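Local coordinates for XRE family transcriptional regulator (Pseudomonas putida, PDB 6F8H), which is the antitoxin GraA, a HigA-type helix-turn-helix protein that probably neutralises the toxin GraT and represses transcription by binding DNA, at residues 13-16 with 17-21; 23-26 with 27-31. One frame throughout, in Å; residues are numbered along the deposited sequence.

Interaction 1: 13-16 with 17-21; sequences RPIH and PGEIL
The guanidinium of Arg13 and the carboxylate of Glu19 meet edge to edge in a salt bridge, nearly coplanar with 16° between their planes. The grip is end-on and two-pronged: NH1 of Arg13 donates a hydrogen bond to Glu19 OE1 over 2.7 Å, almost perfectly straight at 179°, and NH2 of Arg13 reaches OE2 of Glu19 over 2.9 Å, each oxygen using its syn lone pair. On one face of the guanidinium sits CD1 of Ile15, 3.3 Å above the plane and toward the rim. The His16 ring, in turn, has Pro17 over one face, with Pro17 CD 3.6 Å from the ring centroid in a CH-pi contact, and Gly18 at its edge. There Gly18 N donates to His16 ND1 over 2.9 Å, close to the ring plane; ND1 therefore accepts, consistent with the ring proton sitting on NE2.

This is the start of helix 17-29, with His16 as the N-cap and Pro17, which has no N-H to satisfy, opening the first turn. Glu19 holds the place of a capping-box partner, but its carboxylate reaches the backbone of His16 through a water that accepts from His16 N at 2.7 Å and can donate to Glu19 OE1. The His16 carbonyl receives Glu19 N at 2.8 Å, from above its plane, and only weakly Ile20 N.

Arg13 runs extended as far as CD and then bends, chi3 61°, which swings the guanidinium back over Ile15 to face the helix; Glu19 stretches out to meet it from the opposite direction. Beside the salt bridge, Ile15 CG2 packs against Ile20 CD1 at 4.1 Å. Farther out, Phe83 of helix 73-99 meets the His16 ring edge-to-face.

Interaction 2: 23-26 with 27-31; sequences EEFQ and KEMGF
Gln26 lies against the ring of Phe31 and at the same time holds that residue's backbone. Its CA stands over one face of the ring, 3.8 Å from the centroid, a CH-pi contact, and Gln26 CB comes to 3.5 Å from Phe31 CZ. From there the side chain runs along the ring past CE1, extended through CB and CG, until the amide reaches the Phe31 carbonyl. Gln26 NE2 donates to Phe31 O over 3.0 Å, almost straight at 168°, with the acceptor lying in the amide plane. The amide and ring planes are only 20° apart, although the two side chains cross at about a right angle.

Around this pair the backbone sets the stage. Helix 17-29 ends here: Met29 N donates to Phe25 O, and Gly30 N to Gln26 O over 2.8 Å, which keeps Gly30 attached to the last turn while its positive phi (76°) takes the chain out of the helix. That turn brings Phe31 back alongside Gln26, and the ring also touches Phe25, with Phe31 CE2 4.2 Å from Phe25 CB. On the neighbouring side of the helix, Met29 folds over the Phe25 carbonyl and puts its SD at the edge of the Phe25 ring, 4.3 Å from Phe25 CD2. Trp76 meets that same ring at a slant, and Leu103 of the second subunit packs on Phe31.

Glu23 OE1 and Lys27 NZ, oppositely charged, stop 6.1 Å apart and so form no salt bridge. The bond from Gln26 NE2 and the backbone bonds that close the helix end involve no ionisable group, so they probably depend little on pH, and the bond from NE2 settles which way round the Gln26 amide sits.

Overall arrangement
From the N terminus, residues 13-16 lead in extended, and interaction 1 caps the first turn of helix 17-29, with Arg13 and Glu19 reaching across to each other. It closes before interaction 2 opens, so the two lie in series and neither nests nor crosses. Their centres are 14 Å apart along this one helix, one contact at each end. They still touch: Leu21 O probably accepts a hydrogen bond from Gln26 N, where the helix widens, and Leu21 also packs on the Phe31 ring. Interaction 1 sits beside the long helix 73-99, whereas interaction 2 turns the chain toward helix 33-40 and borders the second subunit.

Interaction 1: 13-16 with 17-21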
loop_
_atom_site.group_PDB
_atom_site.type_symbol
_atom_site.label_atom_id
_atom_site.label_comp_id
_atom_site.label_asym_id
_atom_site.label_seq_id
_atom_site.Cartn_x
_atom_site.Cartn_y
_atom_site.Cartn_z
ATOM N N ARG A 13 0.521 -17.428 6.027
ATOM C CA ARG A 13 0.531 -16.446 7.106
ATOM C C ARG A 13 0.882 -15.054 6.581
ATOM O O ARG A 13 1.850 -14.904 5.855
ATOM C CB ARG A 13 1.528 -16.876 8.193
ATOM C CG ARG A 13 1.611 -15.940 9.388
ATOM C CD ARG A 13 2.551 -16.505 10.444
ATOM N NE ARG A 13 3.911 -16.662 9.936
ATOM C CZ ARG A 13 4.852 -15.728 10.043
ATOM N NH1 ARG A 13 4.568 -14.574 10.639
ATOM N NH2 ARG A 13 6.062 -15.943 9.552
ATOM N N PRO A 14 0.082 -14.039 6.936
ATOM C CA PRO A 14 0.453 -12.659 6.598
ATOM C C PRO A 14 1.822 -12.302 7.177
ATOM O O PRO A 14 2.070 -12.587 8.350
ATOM C CB PRO A 14 -0.648 -11.821 7.256
ATOM C CG PRO A 14 -1.805 -12.739 7.399
ATOM C CD PRO A 14 -1.241 -14.125 7.572
ATOM N N ILE A 15 2.695 -11.705 6.370
ATOM C CA ILE A 15 4.003 -11.275 6.856
ATOM C C ILE A 15 4.097 -9.752 7.003
ATOM O O ILE A 15 4.181 -9.025 6.013
ATOM C CB ILE A 15 5.129 -11.739 5.924
ATOM C CG1 ILE A 15 5.001 -13.240 5.658
ATOM C CG2 ILE A 15 6.478 -11.389 6.530
ATOM C CD1 ILE A 15 5.109 -14.094 6.931
ATOM N N HIS A 16 4.089 -9.269 8.238
ATOM C CA HIS A 16 4.239 -7.835 8.448
ATOM C C HIS A 16 5.663 -7.375 8.079
ATOM O O HIS A 16 6.640 -8.049 8.393
ATOM C CB HIS A 16 3.915 -7.468 9.895
ATOM C CG HIS A 16 3.650 -6.011 10.094
ATOM N ND1 HIS A 16 4.662 -5.083 10.216
ATOM C CD2 HIS A 16 2.491 -5.321 10.174
ATOM C CE1 HIS A 16 4.138 -3.880 10.363
ATOM N NE2 HIS A 16 2.822 -3.996 10.350
ATOM N N PRO A 17 5.781 -6.223 7.406
ATOM C CA PRO A 17 7.105 -5.679 7.079
ATOM C C PRO A 17 8.009 -5.590 8.298
ATOM O O PRO A 17 9.220 -5.763 8.177
ATOM C CB PRO A 17 6.785 -4.278 6.523
ATOM C CG PRO A 17 5.405 -4.423 5.951
ATOM C CD PRO A 17 4.684 -5.394 6.863
ATOM N N GLY A 18 7.424 -5.362 9.472
ATOM C CA GLY A 18 8.204 -5.284 10.695
ATOM C C GLY A 18 8.874 -6.614 11.009
ATOM O O GLY A 18 9.960 -6.664 11.593
ATOM N N GLU A 19 8.233 -7.706 10.621
ATOM C CA GLU A 19 8.854 -9.021 10.821
ATOM C C GLU A 19 10.131 -9.127 9.983
ATOM O O GLU A 19 11.166 -9.592 10.471
ATOM C CB GLU A 19 7.884 -10.153 10.464
ATOM C CG GLU A 19 8.511 -11.560 10.496
ATOM C CD GLU A 19 7.495 -12.678 10.239
ATOM O OE1 GLU A 19 6.435 -12.680 10.884
ATOM O OE2 GLU A 19 7.755 -13.549 9.388
ATOM N N ILE A 20 10.058 -8.690 8.730
ATOM C CA ILE A 20 11.254 -8.662 7.880
ATOM C C ILE A 20 12.294 -7.704 8.473
ATOM O O ILE A 20 13.484 -8.041 8.571
ATOM C CB ILE A 20 10.916 -8.249 6.442
ATOM C CG1 ILE A 20 9.941 -9.250 5.812
ATOM C CG2 ILE A 20 12.183 -8.134 5.576
ATOM C CD1 ILE A 20 10.428 -10.679 5.873
ATOM N N LEU A 21 11.852 -6.511 8.885
ATOM C CA LEU A 21 12.787 -5.538 9.440
ATOM C C LEU A 21 13.500 -6.152 10.642
ATOM O O LEU A 21 14.727 -6.073 10.765
ATOM C CB LEU A 21 12.070 -4.234 9.843
ATOM C CG LEU A 21 12.955 -3.123 10.405
ATOM C CD1 LEU A 21 14.086 -2.807 9.430
ATOM C CD2 LEU A 21 12.123 -1.863 10.678
HETATM O O HOH W 1 3.993 -10.858 10.419
#

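Interaction 2: 23-26 with 27-31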
loop_
_atom_site.group_PDB
_atom_site.type_symbol
_atom_site.label_atom_id
_atom_site.label_comp_id
_atom_site.label_asym_id
_atom_site.label_seq_id
_atom_site.Cartn_x
_atom_site.Cartn_y
_atom_site.Cartn_z
ATOM N N GLU A 23 13.571 -9.610 11.682
ATOM C CA GLU A 23 14.208 -10.936 11.556
ATOM C C GLU A 23 15.405 -10.934 10.614
ATOM O O GLU A 23 16.366 -11.662 10.848
ATOM C CB GLU A 23 13.212 -11.987 11.073
ATOM C CG GLU A 23 12.122 -12.324 12.057
ATOM C CD GLU A 23 12.650 -12.979 13.321
ATOM O OE1 GLU A 23 13.735 -13.603 13.279
ATOM O OE2 GLU A 23 11.973 -12.868 14.365
ATOM N N GLU A 24 15.351 -10.126 9.554
ATOM C CA GLU A 24 16.392 -10.163 8.541
ATOM C C GLU A 24 17.400 -9.026 8.685
ATOM O O GLU A 24 18.591 -9.226 8.471
ATOM C CB GLU A 24 15.771 -10.135 7.143
ATOM C CG GLU A 24 14.748 -11.241 6.917
ATOM C CD GLU A 24 14.551 -11.565 5.449
ATOM O OE1 GLU A 24 15.366 -11.084 4.633
ATOM O OE2 GLU A 24 13.591 -12.300 5.104
ATOM N N PHE A 25 16.934 -7.834 9.042
ATOM C CA PHE A 25 17.841 -6.698 9.149
ATOM C C PHE A 25 18.360 -6.511 10.563
ATOM O O PHE A 25 19.570 -6.492 10.773
ATOM C CB PHE A 25 17.159 -5.419 8.647
ATOM C CG PHE A 25 16.972 -5.411 7.177
ATOM C CD1 PHE A 25 15.876 -6.021 6.606
ATOM C CD2 PHE A 25 17.931 -4.844 6.347
ATOM C CE1 PHE A 25 15.713 -6.044 5.226
ATOM C CE2 PHE A 25 17.780 -4.867 4.973
ATOM C CZ PHE A 25 16.670 -5.471 4.406
ATOM N N GLN A 26 17.455 -6.405 11.534
ATOM C CA GLN A 26 17.861 -6.152 12.912
ATOM C C GLN A 26 18.671 -7.278 13.551
ATOM O O GLN A 26 19.749 -7.027 14.110
ATOM C CB GLN A 26 16.648 -5.865 13.801
ATOM C CG GLN A 26 17.084 -5.394 15.167
ATOM C CD GLN A 26 15.933 -5.014 16.060
ATOM O OE1 GLN A 26 14.823 -5.541 15.929
ATOM N NE2 GLN A 26 16.184 -4.083 16.970
ATOM N N LYS A 27 18.149 -8.503 13.485
ATOM C CA LYS A 27 18.759 -9.648 14.177
ATOM C C LYS A 27 20.219 -9.817 13.774
ATOM O O LYS A 27 21.060 -10.194 14.586
ATOM C CB LYS A 27 17.980 -10.935 13.888
ATOM C CG LYS A 27 18.678 -12.232 14.309
ATOM C CD LYS A 27 17.989 -13.451 13.675
ATOM C CE LYS A 27 18.643 -14.771 14.096
ATOM N NZ LYS A 27 19.529 -15.329 13.036
ATOM N N GLU A 28 20.506 -9.507 12.516
ATOM C CA GLU A 28 21.851 -9.582 11.991
ATOM C C GLU A 28 22.692 -8.343 12.323
ATOM O O GLU A 28 23.657 -8.440 13.082
ATOM C CB GLU A 28 21.798 -9.782 10.481
ATOM C CG GLU A 28 23.097 -9.475 9.796
ATOM C CD GLU A 28 22.953 -9.395 8.291
ATOM O OE1 GLU A 28 21.800 -9.380 7.794
ATOM O OE2 GLU A 28 24.002 -9.349 7.612
ATOM N N MET A 29 22.325 -7.188 11.764
ATOM C CA MET A 29 23.123 -5.966 11.902
ATOM C C MET A 29 23.238 -5.490 13.340
ATOM O O MET A 29 24.117 -4.694 13.664
ATOM C CB MET A 29 22.536 -4.845 11.051
ATOM C CG MET A 29 22.223 -5.254 9.643
ATOM S SD MET A 29 21.371 -3.929 8.770
ATOM C CE MET A 29 22.695 -2.726 8.610
ATOM N N GLY A 30 22.339 -5.961 14.194
ATOM C CA GLY A 30 22.421 -5.700 15.616
ATOM C C GLY A 30 22.014 -4.322 16.123
ATOM O O GLY A 30 22.302 -3.994 17.272
ATOM N N PHE A 31 21.339 -3.519 15.298
ATOM C CA PHE A 31 20.976 -2.167 15.723
ATOM C C PHE A 31 19.853 -2.166 16.765
ATOM O O PHE A 31 19.012 -3.079 16.797
ATOM C CB PHE A 31 20.578 -1.299 14.514
ATOM C CG PHE A 31 19.438 -1.862 13.679
ATOM C CD1 PHE A 31 18.124 -1.859 14.155
ATOM C CD2 PHE A 31 19.679 -2.368 12.409
ATOM C CE1 PHE A 31 17.086 -2.360 13.387
ATOM C CE2 PHE A 31 18.649 -2.863 11.630
ATOM C CZ PHE A 31 17.345 -2.865 12.120
#